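RTX toxin RtxA (Vibrio vulnificus MO6-24/O, PDB 6IMP) is a secreted virulence toxin of the MARTX type, represented here by its alpha/beta hydrolase-fold effector domain, which probably acts as a serine hydrolase. Local coordinates at residues K100-L105 against Q126-L131; Y177-P182 against G235-E240; L203-P208 against E289-L294; L254-E259 against G281-Y286. All blocks are in the same frame, centred on the assembly; numbering follows the deposited sequence.

Interaction 1. Residues K100-L105 against Q126-L131; sequences KVVLFL and QGIDML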
loop_
_atom_site.group_PDB
_atom_site.type_symbol
_atom_site.label_atom_id
_atom_site.label_comp_id
_atom_site.label_asym_id
_atom_site.label_seq_id
_atom_site.Cartn_x
_atom_site.Cartn_y
_atom_site.Cartn_z
ATOM N N LYS A 100 -1.597 6.900 16.490
ATOM C CA LYS A 100 -0.177 6.827 16.856
ATOM C C LYS A 100 0.712 6.280 15.719
ATOM O O LYS A 100 1.858 6.731 15.559
ATOM C CB LYS A 100 0.006 5.993 18.143
ATOM C CG LYS A 100 0.914 6.627 19.198
ATOM C CD LYS A 100 2.394 6.362 18.942
ATOM C CE LYS A 100 2.796 4.941 19.316
ATOM N NZ LYS A 100 4.275 4.790 19.447
ATOM N N VAL A 101 0.204 5.308 14.945
ATOM C CA VAL A 101 1.007 4.693 13.856
ATOM C C VAL A 101 0.292 4.419 12.516
ATOM O O VAL A 101 -0.795 3.835 12.462
ATOM C CB VAL A 101 1.704 3.396 14.322
ATOM C CG1 VAL A 101 2.618 2.859 13.225
ATOM C CG2 VAL A 101 2.515 3.655 15.586
ATOM N N VAL A 102 0.971 4.800 11.432
ATOM C CA VAL A 102 0.561 4.439 10.076
ATOM C C VAL A 102 1.243 3.165 9.571
ATOM O O VAL A 102 2.480 3.055 9.548
ATOM C CB VAL A 102 0.862 5.568 9.082
ATOM C CG1 VAL A 102 0.474 5.157 7.660
ATOM C CG2 VAL A 102 0.120 6.827 9.487
ATOM N N LEU A 103 0.420 2.226 9.125
ATOM C CA LEU A 103 0.884 1.155 8.270
ATOM C C LEU A 103 0.767 1.582 6.803
ATOM O O LEU A 103 -0.310 1.517 6.199
ATOM C CB LEU A 103 0.079 -0.106 8.547
ATOM C CG LEU A 103 0.768 -1.420 8.205
ATOM C CD1 LEU A 103 -0.013 -2.545 8.865
ATOM C CD2 LEU A 103 0.871 -1.640 6.695
ATOM N N PHE A 104 1.881 2.040 6.244
ATOM C CA PHE A 104 1.916 2.441 4.839
ATOM C C PHE A 104 2.035 1.236 3.920
ATOM O O PHE A 104 3.011 0.466 4.005
ATOM C CB PHE A 104 3.089 3.396 4.552
ATOM C CG PHE A 104 3.095 3.929 3.136
ATOM C CD1 PHE A 104 1.999 4.628 2.640
ATOM C CD2 PHE A 104 4.158 3.678 2.285
ATOM C CE1 PHE A 104 1.976 5.082 1.336
ATOM C CE2 PHE A 104 4.144 4.139 0.976
ATOM C CZ PHE A 104 3.051 4.840 0.501
ATOM N N LEU A 105 1.089 1.098 3.002
ATOM C CA LEU A 105 1.242 0.091 1.945
ATOM C C LEU A 105 1.523 0.756 0.620
ATOM O O LEU A 105 0.636 1.341 0.022
ATOM C CB LEU A 105 0.013 -0.812 1.841
ATOM C CG LEU A 105 -0.142 -1.818 2.999
ATOM C CD1 LEU A 105 -1.578 -2.325 3.060
ATOM C CD2 LEU A 105 0.824 -2.990 2.892
ATOM N N GLN A 126 3.838 15.505 12.898
ATOM C CA GLN A 126 2.759 15.544 13.872
ATOM C C GLN A 126 2.951 14.427 14.894
ATOM O O GLN A 126 1.982 13.934 15.483
ATOM C CB GLN A 126 1.408 15.404 13.161
ATOM C CG GLN A 126 1.320 16.137 11.820
ATOM C CD GLN A 126 -0.053 16.036 11.188
ATOM O OE1 GLN A 126 -1.049 15.790 11.870
ATOM N NE2 GLN A 126 -0.110 16.203 9.874
ATOM N N GLY A 127 4.209 14.035 15.100
ATOM C CA GLY A 127 4.549 12.937 16.002
ATOM C C GLY A 127 3.712 11.675 15.813
ATOM O O GLY A 127 3.107 11.173 16.769
ATOM N N ILE A 128 3.662 11.185 14.571
ATOM C CA ILE A 128 3.064 9.878 14.244
ATOM C C ILE A 128 4.122 8.993 13.562
ATOM O O ILE A 128 4.840 9.456 12.662
ATOM C CB ILE A 128 1.826 10.039 13.323
ATOM C CG1 ILE A 128 0.720 10.810 14.052
ATOM C CG2 ILE A 128 1.290 8.682 12.881
ATOM C CD1 ILE A 128 -0.400 11.293 13.151
ATOM N N ASP A 129 4.226 7.734 14.003
ATOM C CA ASP A 129 5.185 6.785 13.411
ATOM C C ASP A 129 4.606 6.217 12.130
ATOM O O ASP A 129 3.402 5.984 12.036
ATOM C CB ASP A 129 5.512 5.615 14.353
ATOM C CG ASP A 129 5.915 6.061 15.738
ATOM O OD1 ASP A 129 6.842 6.879 15.850
ATOM O OD2 ASP A 129 5.312 5.579 16.720
ATOM N N MET A 130 5.470 5.956 11.157
ATOM C CA MET A 130 5.039 5.336 9.910
ATOM C C MET A 130 5.870 4.098 9.606
ATOM O O MET A 130 7.104 4.189 9.496
ATOM C CB MET A 130 5.158 6.326 8.772
ATOM C CG MET A 130 4.363 5.927 7.554
ATOM S SD MET A 130 4.990 6.720 6.077
ATOM C CE MET A 130 3.450 6.941 5.206
ATOM N N LEU A 131 5.190 2.947 9.490
ATOM C CA LEU A 131 5.825 1.701 9.004
ATOM C C LEU A 131 5.817 1.645 7.486
ATOM O O LEU A 131 4.758 1.728 6.868
ATOM C CB LEU A 131 5.126 0.446 9.552
ATOM C CG LEU A 131 5.646 -0.883 8.954
ATOM C CD1 LEU A 131 7.105 -1.099 9.320
ATOM C CD2 LEU A 131 4.817 -2.102 9.361
#
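Lys100 and Asp129 meet at the start of a pair of parallel strands, where the ammonium NZ of the lysine lies 3.0 Å from Asp129 OD2 in a salt bridge. The lysine backbone sends its CB away from Asp129, and bends at chi2 (-83°) and chi3 (-76°) fold the chain back until NZ faces the carboxylate nearly along the C-O axis of OD2. Asp129 has two further partners, the backbone N of Gly86 at OD1 and, weakly, the hydroxyl of Tyr83 at OD2, which probably offset its buried charge. The CG2 methyl of Val101 packs against the same oxygen and against Asp129 CB.

On the opposite sheet face, Val102 and Met130 run side by side in the same direction, with Val102 CB 3.8 Å from Met130 CG. With its CG anti to the backbone N (chi1 -163°) and a bend at chi3, Met130 swings its CE methyl to 3.6 Å from Phe104 CB. Its sulfur sits 5.2 Å from the Phe104 ring centroid, an oblique Met-aromatic contact, while the ring also meets His175 edge-to-face. Val102 CG2 touches Ile128 CG2.

Four backbone hydrogen bonds tie the strands together: Asp129 N to Lys100 O, Val102 N to Asp129 O, Leu131 N to Val102 O at 2.7 Å, and Phe104 N to Leu131 O. Helix 112-124 connects the two parallel strands, 101-105 and 129-133, in a beta-alpha-beta crossover, the building unit of the central sheet in the alpha/beta hydrolase fold.

Interaction 2. Residues Y177-P182 against G235-E240; sequences YSMGGP and GQFSVE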
loop_
_atom_site.group_PDB
_atom_site.type_symbol
_atom_site.label_atom_id
_atom_site.label_comp_id
_atom_site.label_asym_id
_atom_site.label_seq_id
_atom_site.Cartn_x
_atom_site.Cartn_y
_atom_site.Cartn_z
ATOM N N TYR A 177 -1.838 3.421 -0.566
ATOM C CA TYR A 177 -1.667 4.231 -1.774
ATOM C C TYR A 177 -1.927 3.250 -2.910
ATOM O O TYR A 177 -1.538 2.088 -2.830
ATOM C CB TYR A 177 -0.319 4.978 -1.729
ATOM C CG TYR A 177 0.130 5.633 -3.039
ATOM C CD1 TYR A 177 -0.618 6.651 -3.638
ATOM C CD2 TYR A 177 1.345 5.307 -3.609
ATOM C CE1 TYR A 177 -0.209 7.236 -4.822
ATOM C CE2 TYR A 177 1.765 5.902 -4.782
ATOM C CZ TYR A 177 0.981 6.863 -5.382
ATOM O OH TYR A 177 1.412 7.458 -6.539
ATOM N N SER A 178 -2.628 3.715 -3.946
ATOM C CA SER A 178 -2.596 3.165 -5.309
ATOM C C SER A 178 -2.941 1.662 -5.258
ATOM O O SER A 178 -3.958 1.313 -4.658
ATOM C CB SER A 178 -1.235 3.451 -5.951
ATOM O OG SER A 178 -1.315 3.348 -7.355
ATOM N N MET A 179 -2.113 0.782 -5.837
ATOM C CA MET A 179 -2.283 -0.686 -5.657
ATOM C C MET A 179 -2.335 -1.081 -4.185
ATOM O O MET A 179 -2.982 -2.049 -3.830
ATOM C CB MET A 179 -1.155 -1.461 -6.339
ATOM C CG MET A 179 -1.158 -2.980 -6.119
ATOM S SD MET A 179 0.047 -3.822 -7.195
ATOM C CE MET A 179 1.447 -3.884 -6.090
ATOM N N GLY A 180 -1.619 -0.341 -3.347
ATOM C CA GLY A 180 -1.781 -0.418 -1.889
ATOM C C GLY A 180 -3.224 -0.247 -1.433
ATOM O O GLY A 180 -3.645 -0.854 -0.454
ATOM N N GLY A 181 -3.985 0.566 -2.157
ATOM C CA GLY A 181 -5.432 0.731 -1.915
ATOM C C GLY A 181 -6.204 -0.556 -1.631
ATOM O O GLY A 181 -6.619 -0.782 -0.504
ATOM N N PRO A 182 -6.407 -1.400 -2.659
ATOM C CA PRO A 182 -7.092 -2.689 -2.503
ATOM C C PRO A 182 -6.383 -3.652 -1.543
ATOM O O PRO A 182 -7.040 -4.436 -0.857
ATOM C CB PRO A 182 -7.081 -3.265 -3.923
ATOM C CG PRO A 182 -5.943 -2.580 -4.603
ATOM C CD PRO A 182 -5.922 -1.204 -4.036
ATOM N N GLY A 235 -11.546 -9.169 -10.965
ATOM C CA GLY A 235 -11.536 -9.710 -9.594
ATOM C C GLY A 235 -10.194 -9.639 -8.870
ATOM O O GLY A 235 -10.081 -10.065 -7.716
ATOM N N GLN A 236 -9.174 -9.117 -9.547
ATOM C CA GLN A 236 -7.870 -8.908 -8.935
ATOM C C GLN A 236 -7.721 -7.474 -8.413
ATOM O O GLN A 236 -7.938 -6.489 -9.148
ATOM C CB GLN A 236 -6.752 -9.233 -9.926
ATOM C CG GLN A 236 -6.833 -10.648 -10.475
ATOM C CD GLN A 236 -5.474 -11.267 -10.768
ATOM O OE1 GLN A 236 -5.264 -11.823 -11.843
ATOM N NE2 GLN A 236 -4.560 -11.214 -9.795
ATOM N N PHE A 237 -7.353 -7.369 -7.136
ATOM C CA PHE A 237 -7.172 -6.079 -6.470
ATOM C C PHE A 237 -8.415 -5.187 -6.593
ATOM O O PHE A 237 -8.295 -3.976 -6.801
ATOM C CB PHE A 237 -5.960 -5.325 -7.042
ATOM C CG PHE A 237 -4.664 -6.084 -6.984
ATOM C CD1 PHE A 237 -3.937 -6.160 -5.802
ATOM C CD2 PHE A 237 -4.122 -6.639 -8.133
ATOM C CE1 PHE A 237 -2.723 -6.825 -5.757
ATOM C CE2 PHE A 237 -2.905 -7.302 -8.099
ATOM C CZ PHE A 237 -2.197 -7.385 -6.911
ATOM N N SER A 238 -9.602 -5.783 -6.469
ATOM C CA SER A 238 -10.838 -5.004 -6.384
ATOM C C SER A 238 -11.035 -4.516 -4.946
ATOM O O SER A 238 -11.082 -5.323 -4.013
ATOM C CB SER A 238 -12.042 -5.834 -6.832
ATOM O OG SER A 238 -13.263 -5.218 -6.444
ATOM N N VAL A 239 -11.126 -3.193 -4.775
ATOM C CA VAL A 239 -11.348 -2.583 -3.446
ATOM C C VAL A 239 -12.668 -3.072 -2.849
ATOM O O VAL A 239 -12.726 -3.475 -1.686
ATOM C CB VAL A 239 -11.395 -1.036 -3.527
ATOM C CG1 VAL A 239 -11.813 -0.430 -2.192
ATOM C CG2 VAL A 239 -10.050 -0.477 -3.953
ATOM N N GLU A 240 -13.719 -2.973 -3.663
ATOM C CA GLU A 240 -15.062 -3.490 -3.357
ATOM C C GLU A 240 -15.019 -4.932 -2.834
ATOM O O GLU A 240 -15.457 -5.212 -1.704
ATOM C CB GLU A 240 -15.929 -3.422 -4.627
ATOM C CG GLU A 240 -17.378 -3.005 -4.408
ATOM C CD GLU A 240 -18.096 -2.688 -5.714
ATOM O OE1 GLU A 240 -17.438 -2.184 -6.657
ATOM O OE2 GLU A 240 -19.319 -2.938 -5.799
#
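The backbones of 177-182 and 235-240 come closest at Pro182 and Val239, with CA atoms 4.4 Å apart, where the type II' turn from Tyr177 to Gly180 has passed into helix 180-192. Pro182 carries most of the contact: its CB lies 3.2 Å from Phe237 O, and its CG rests 3.7 Å from Phe237 CB. Pro182 CG lies obliquely to the phenyl ring. Beside this, Val239 CG2 comes within 4.0 Å of Pro182 CA, and the two side chains cross at about a right angle.

Met179 reaches over one face of the Phe237 ring, its CG toward the rim. An extended start to the chain, with CG anti to the backbone N (chi1 175°), followed by a turn at chi3 (94°), places the sulfur 4.5 Å from the ring centroid and 23° off the normal, a Met-aromatic contact. Tyr41 of helix 31-41 and Met207 touch both side chains, extending a largely apolar cluster.

Ser178 OG is hydrogen-bonded to His288 NE2. With Gly176 and Gly180 flanking Ser178, whose phi is positive, the strand-turn-helix junction is consistent with the nucleophile elbow of alpha/beta hydrolases.

Interaction 3. Residues L203-P208 against E289-L294; sequences LDRPMP and EASNRL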
loop_
_atom_site.group_PDB
_atom_site.type_symbol
_atom_site.label_atom_id
_atom_site.label_comp_id
_atom_site.label_asym_id
_atom_site.label_seq_id
_atom_site.Cartn_x
_atom_site.Cartn_y
_atom_site.Cartn_z
ATOM N N LEU A 203 -7.811 4.919 1.921
ATOM C CA LEU A 203 -7.581 4.596 0.517
ATOM C C LEU A 203 -7.030 5.825 -0.217
ATOM O O LEU A 203 -7.786 6.667 -0.702
ATOM C CB LEU A 203 -8.885 4.121 -0.142
ATOM C CG LEU A 203 -9.553 2.865 0.461
ATOM C CD1 LEU A 203 -10.953 2.656 -0.102
ATOM C CD2 LEU A 203 -8.710 1.615 0.245
ATOM N N ASP A 204 -5.706 5.930 -0.266
ATOM C CA ASP A 204 -5.026 7.087 -0.870
ATOM C C ASP A 204 -4.897 6.872 -2.371
ATOM O O ASP A 204 -4.068 6.094 -2.807
ATOM C CB ASP A 204 -3.625 7.276 -0.227
ATOM C CG ASP A 204 -2.807 8.417 -0.865
ATOM O OD1 ASP A 204 -3.381 9.210 -1.656
ATOM O OD2 ASP A 204 -1.584 8.529 -0.565
ATOM N N ARG A 205 -5.699 7.583 -3.156
ATOM C CA ARG A 205 -5.595 7.524 -4.628
ATOM C C ARG A 205 -5.577 6.064 -5.103
ATOM O O ARG A 205 -4.679 5.656 -5.843
ATOM C CB ARG A 205 -4.334 8.248 -5.117
ATOM C CG ARG A 205 -4.277 9.725 -4.754
ATOM C CD ARG A 205 -2.870 10.303 -4.929
ATOM N NE ARG A 205 -1.999 10.014 -3.788
ATOM C CZ ARG A 205 -0.688 10.260 -3.735
ATOM N NH1 ARG A 205 -0.065 10.831 -4.755
ATOM N NH2 ARG A 205 0.010 9.907 -2.659
ATOM N N PRO A 206 -6.567 5.270 -4.663
ATOM C CA PRO A 206 -6.586 3.836 -4.851
ATOM C C PRO A 206 -6.590 3.372 -6.292
ATOM O O PRO A 206 -7.020 4.098 -7.193
ATOM C CB PRO A 206 -7.919 3.437 -4.226
ATOM C CG PRO A 206 -8.769 4.612 -4.480
ATOM C CD PRO A 206 -7.850 5.726 -4.113
ATOM N N MET A 207 -6.186 2.116 -6.461
ATOM C CA MET A 207 -6.509 1.318 -7.639
ATOM C C MET A 207 -7.811 0.631 -7.297
ATOM O O MET A 207 -7.843 -0.165 -6.367
ATOM C CB MET A 207 -5.428 0.262 -7.842
ATOM C CG MET A 207 -5.843 -0.919 -8.692
ATOM S SD MET A 207 -4.564 -2.176 -8.726
ATOM C CE MET A 207 -3.296 -1.371 -9.700
ATOM N N PRO A 208 -8.905 0.949 -8.011
ATOM C CA PRO A 208 -10.151 0.348 -7.558
ATOM C C PRO A 208 -10.238 -1.091 -7.955
ATOM O O PRO A 208 -10.941 -1.868 -7.325
ATOM C CB PRO A 208 -11.198 1.140 -8.311
ATOM C CG PRO A 208 -10.537 1.427 -9.617
ATOM C CD PRO A 208 -9.106 1.741 -9.245
ATOM N N GLU A 289 0.637 10.969 -8.876
ATOM C CA GLU A 289 1.954 10.809 -8.247
ATOM C C GLU A 289 2.352 11.983 -7.340
ATOM O O GLU A 289 3.440 11.973 -6.753
ATOM C CB GLU A 289 3.035 10.609 -9.317
ATOM C CG GLU A 289 2.777 9.435 -10.240
ATOM C CD GLU A 289 3.963 9.112 -11.124
ATOM O OE1 GLU A 289 4.940 8.517 -10.616
ATOM O OE2 GLU A 289 3.904 9.432 -12.334
ATOM N N ALA A 290 1.479 12.976 -7.207
ATOM C CA ALA A 290 1.824 14.191 -6.461
ATOM C C ALA A 290 1.614 14.003 -4.955
ATOM O O ALA A 290 0.747 14.635 -4.356
ATOM C CB ALA A 290 1.018 15.374 -6.972
ATOM N N SER A 291 2.435 13.151 -4.353
ATOM C CA SER A 291 2.189 12.675 -2.990
ATOM C C SER A 291 2.416 13.787 -1.970
ATOM O O SER A 291 1.611 13.992 -1.053
ATOM C CB SER A 291 3.094 11.479 -2.663
ATOM O OG SER A 291 2.639 10.298 -3.303
ATOM N N ASN A 292 3.523 14.503 -2.140
ATOM C CA ASN A 292 3.893 15.544 -1.215
ATOM C C ASN A 292 2.855 16.653 -1.219
ATOM O O ASN A 292 2.304 17.003 -0.166
ATOM C CB ASN A 292 5.251 16.116 -1.578
ATOM C CG ASN A 292 5.706 17.160 -0.598
ATOM O OD1 ASN A 292 5.451 17.051 0.606
ATOM N ND2 ASN A 292 6.347 18.201 -1.105
ATOM N N ARG A 293 2.586 17.185 -2.411
ATOM C CA ARG A 293 1.546 18.213 -2.602
ATOM C C ARG A 293 0.196 17.779 -1.969
ATOM O O ARG A 293 -0.444 18.561 -1.259
ATOM C CB ARG A 293 1.362 18.548 -4.107
ATOM C CG ARG A 293 2.395 19.523 -4.712
ATOM C CD ARG A 293 1.898 20.977 -4.793
ATOM N NE ARG A 293 0.858 21.198 -5.818
ATOM C CZ ARG A 293 0.197 22.349 -6.014
ATOM N NH1 ARG A 293 -1.069 22.473 -5.592
ATOM N NH2 ARG A 293 0.790 23.381 -6.621
ATOM N N LEU A 294 -0.191 16.521 -2.183
ATOM C CA LEU A 294 -1.447 15.991 -1.634
ATOM C C LEU A 294 -1.402 15.856 -0.110
ATOM O O LEU A 294 -2.339 16.268 0.590
ATOM C CB LEU A 294 -1.786 14.642 -2.277
ATOM C CG LEU A 294 -2.989 13.881 -1.700
ATOM C CD1 LEU A 294 -3.825 13.260 -2.803
ATOM C CD2 LEU A 294 -2.537 12.799 -0.739
#
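Arg205 donates from NH2 to Ser291 OG at 2.7 Å, with an N-H...O angle of 155° and the hydroxyl oxygen lying in the guanidinium plane. A second, weak bond runs from Arg205 NH1 to the same oxygen, so Ser291 sits at the guanidinium edge between the two terminal nitrogens. The link joins the C-terminal end of strand 200-204, part of the central sheet of the alpha/beta hydrolase fold, to the first turn of helix 291-302.

The guanidinium is fixed from the adjacent NE/NH2 edge by Asp204, its neighbour in sequence. NE donates to Asp204 OD1 at 2.7 Å and NH2 to Asp204 OD2 at 3.0 Å, a side-on, two-nitrogen grip in which both oxygens are approached on their syn sides, though out of the carboxylate plane. Asp204 OD2 also accepts from His175 NE2, while Arg205 NH1 makes a weak bond to His288 O. NH2, shared between Ser291 and Asp204, thus helps lock the rotation of the group, and the buried arginine charge is probably balanced by the aspartate.

Farther out, NH1 lies near the start of the helix, 3.6 Å from Ala290 C. Leu294, one turn beyond Ala290, has its CG anti to the backbone N (chi1 173°), which carries both methyls back toward the strand end. It slides past Arg205 in the opposite direction, with CD2 over one face of the guanidinium. Its two branches divide the pair between them: CD1 packs 3.8 Å from Arg205 CD, and CD2 lies 3.8 Å from Asp204 OD1.

Interaction 4. Residues L254-E259 against G281-Y286; sequences LLTDNE and GEQTFY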
loop_
_atom_site.group_PDB
_atom_site.type_symbol
_atom_site.label_atom_id
_atom_site.label_comp_id
_atom_site.label_asym_id
_atom_site.label_seq_id
_atom_site.Cartn_x
_atom_site.Cartn_y
_atom_site.Cartn_z
ATOM N N LEU A 254 -11.309 8.408 1.708
ATOM C CA LEU A 254 -11.001 8.084 0.333
ATOM C C LEU A 254 -10.667 9.360 -0.447
ATOM O O LEU A 254 -11.552 10.148 -0.794
ATOM C CB LEU A 254 -12.179 7.334 -0.294
ATOM C CG LEU A 254 -12.164 7.103 -1.812
ATOM C CD1 LEU A 254 -10.955 6.291 -2.247
ATOM C CD2 LEU A 254 -13.451 6.412 -2.243
ATOM N N LEU A 255 -9.382 9.558 -0.717
ATOM C CA LEU A 255 -8.938 10.700 -1.503
ATOM C C LEU A 255 -8.498 10.249 -2.882
ATOM O O LEU A 255 -7.561 9.472 -3.017
ATOM C CB LEU A 255 -7.802 11.418 -0.783
ATOM C CG LEU A 255 -8.039 11.707 0.709
ATOM C CD1 LEU A 255 -6.963 12.640 1.227
ATOM C CD2 LEU A 255 -9.400 12.313 0.980
ATOM N N THR A 256 -9.190 10.732 -3.902
ATOM C CA THR A 256 -8.894 10.348 -5.280
ATOM C C THR A 256 -8.180 11.453 -6.041
ATOM O O THR A 256 -8.340 12.622 -5.730
ATOM C CB THR A 256 -10.178 10.007 -6.046
ATOM O OG1 THR A 256 -10.942 11.197 -6.267
ATOM C CG2 THR A 256 -11.008 9.020 -5.266
ATOM N N ASP A 257 -7.453 11.066 -7.086
ATOM C CA ASP A 257 -6.678 12.012 -7.910
ATOM C C ASP A 257 -7.548 12.616 -9.016
ATOM O O ASP A 257 -8.709 12.247 -9.158
ATOM C CB ASP A 257 -5.431 11.336 -8.500
ATOM C CG ASP A 257 -5.748 10.037 -9.222
ATOM O OD1 ASP A 257 -6.433 9.167 -8.628
ATOM O OD2 ASP A 257 -5.289 9.877 -10.368
ATOM N N ASN A 258 -7.002 13.577 -9.765
ATOM C CA ASN A 258 -7.800 14.355 -10.732
ATOM C C ASN A 258 -7.646 13.839 -12.165
ATOM O O ASN A 258 -8.063 14.498 -13.121
ATOM C CB ASN A 258 -7.463 15.859 -10.655
ATOM C CG ASN A 258 -6.069 16.198 -11.197
ATOM O OD1 ASN A 258 -5.360 15.348 -11.760
ATOM N ND2 ASN A 258 -5.676 17.461 -11.035
ATOM N N GLU A 259 -7.045 12.661 -12.295
ATOM C CA GLU A 259 -6.742 12.059 -13.591
ATOM C C GLU A 259 -7.634 10.827 -13.739
ATOM O O GLU A 259 -8.410 10.500 -12.815
ATOM C CB GLU A 259 -5.275 11.577 -13.629
ATOM C CG GLU A 259 -4.232 12.689 -13.491
ATOM C CD GLU A 259 -2.795 12.182 -13.511
ATOM O OE1 GLU A 259 -2.576 10.957 -13.474
ATOM O OE2 GLU A 259 -1.869 13.015 -13.551
ATOM N N GLY A 281 -14.108 11.607 2.675
ATOM C CA GLY A 281 -13.287 12.018 1.564
ATOM C C GLY A 281 -13.894 12.836 0.465
ATOM O O GLY A 281 -15.057 13.179 0.469
ATOM N N GLU A 282 -13.045 13.161 -0.484
ATOM C CA GLU A 282 -13.434 13.915 -1.665
ATOM C C GLU A 282 -12.479 13.655 -2.820
ATOM O O GLU A 282 -11.395 13.102 -2.629
ATOM C CB GLU A 282 -13.454 15.414 -1.345
ATOM C CG GLU A 282 -12.068 16.039 -1.159
ATOM C CD GLU A 282 -12.102 17.391 -0.452
ATOM O OE1 GLU A 282 -11.035 18.033 -0.344
ATOM O OE2 GLU A 282 -13.188 17.812 0.006
ATOM N N GLN A 283 -12.874 14.093 -4.014
ATOM C CA GLN A 283 -11.924 14.249 -5.107
ATOM C C GLN A 283 -11.017 15.458 -4.904
ATOM O O GLN A 283 -11.420 16.490 -4.373
ATOM C CB GLN A 283 -12.618 14.340 -6.462
ATOM C CG GLN A 283 -11.662 14.131 -7.628
ATOM C CD GLN A 283 -12.365 14.000 -8.949
ATOM O OE1 GLN A 283 -13.491 14.470 -9.122
ATOM N NE2 GLN A 283 -11.693 13.388 -9.909
ATOM N N THR A 284 -9.802 15.311 -5.406
ATOM C CA THR A 284 -8.669 16.172 -5.112
ATOM C C THR A 284 -8.297 16.871 -6.426
ATOM O O THR A 284 -8.652 16.385 -7.495
ATOM C CB THR A 284 -7.512 15.269 -4.610
ATOM O OG1 THR A 284 -7.640 15.052 -3.202
ATOM C CG2 THR A 284 -6.225 15.835 -4.858
ATOM N N PHE A 285 -7.588 17.997 -6.363
ATOM C CA PHE A 285 -7.066 18.625 -7.614
ATOM C C PHE A 285 -5.612 18.261 -8.015
ATOM O O PHE A 285 -4.966 18.952 -8.829
ATOM C CB PHE A 285 -7.341 20.137 -7.668
ATOM C CG PHE A 285 -6.915 20.893 -6.452
ATOM C CD1 PHE A 285 -5.613 21.354 -6.327
ATOM C CD2 PHE A 285 -7.843 21.233 -5.482
ATOM C CE1 PHE A 285 -5.235 22.101 -5.223
ATOM C CE2 PHE A 285 -7.475 21.979 -4.380
ATOM C CZ PHE A 285 -6.171 22.412 -4.245
ATOM N N TYR A 286 -5.182 17.088 -7.550
ATOM C CA TYR A 286 -3.797 16.637 -7.609
ATOM C C TYR A 286 -3.712 15.433 -8.531
ATOM O O TYR A 286 -4.628 14.607 -8.568
ATOM C CB TYR A 286 -3.298 16.245 -6.221
ATOM C CG TYR A 286 -3.148 17.420 -5.281
ATOM C CD1 TYR A 286 -2.320 18.482 -5.604
ATOM C CD2 TYR A 286 -3.804 17.455 -4.050
ATOM C CE1 TYR A 286 -2.164 19.556 -4.740
ATOM C CE2 TYR A 286 -3.657 18.524 -3.183
ATOM C CZ TYR A 286 -2.834 19.571 -3.526
ATOM O OH TYR A 286 -2.681 20.637 -2.664
#
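Thr256 and Gln283 cross at about a right angle on one face of strand 252-256 and the edge strand 282-283, with Thr256 OG1 3.3 Å from Gln283 CG. The glutamine chain is extended, its CG anti to the backbone N (chi1 -165°), and so runs past the threonine until its amide reaches Asp257. There NE2 donates to Asp257 O at 3.3 Å in an almost straight bond (176°), with the acceptor in the plane of the amide although the donor is tilted from the carbonyl plane. Thr256 OG1 itself is hydrogen-bonded to Glu266 OE2.

Toward the other face, Leu255 sends CD2 to 3.9 Å from Gly281 CA. Weak backbone bonds, Thr256 N to Glu282 O and Thr284 N to Thr256 O, mark a loosely paired parallel edge, and Thr284 CB also lies close to Thr256 O.

Beyond the strands, Asn258 turns toward the loop at 284-286. Its backbone N donates to Tyr286 O at 2.9 Å, giving this end a firmer link than the strand pairing. With chi1 at 70°, its CG stands between the backbone N and carbonyl carbon, and ND2 lies 2.8 Å from Phe285 O, at an angle too poor for a hydrogen bond. Asp257 CB also lies against Tyr286 O.

Strand 252-256, helix 260-274 and strand 282-283 form a beta-alpha-beta unit at the sheet margin. Helix 260-274 meets Thr256 and Gln283, whereas helix 291-302 covers the side of Leu255 and Tyr286; strand 200-204 borders 252-256 across from 282-283.

Interactions 1 and 4 are both parallel strand pairs of the same sheet, but interaction 1 is buried and regularly bonded, whereas interaction 4, at the sheet edge, is partly exposed and relies on amide and loop bonds. Interactions 2 and 3 are buried contacts at the C-terminal ends of strands: 2 is mainly apolar packing without hydrogen bonds between its segments, 3 is governed by an arginine. They meet directly, as Ser178 O lies 3.0 Å from Met207 N and Val239 N 2.9 Å from Pro208 O. Interaction 3 also joins interaction 4, through neighbouring strands 200-204 and 252-256, while interaction 1 reaches interaction 2 where Phe104 packs on Tyr177.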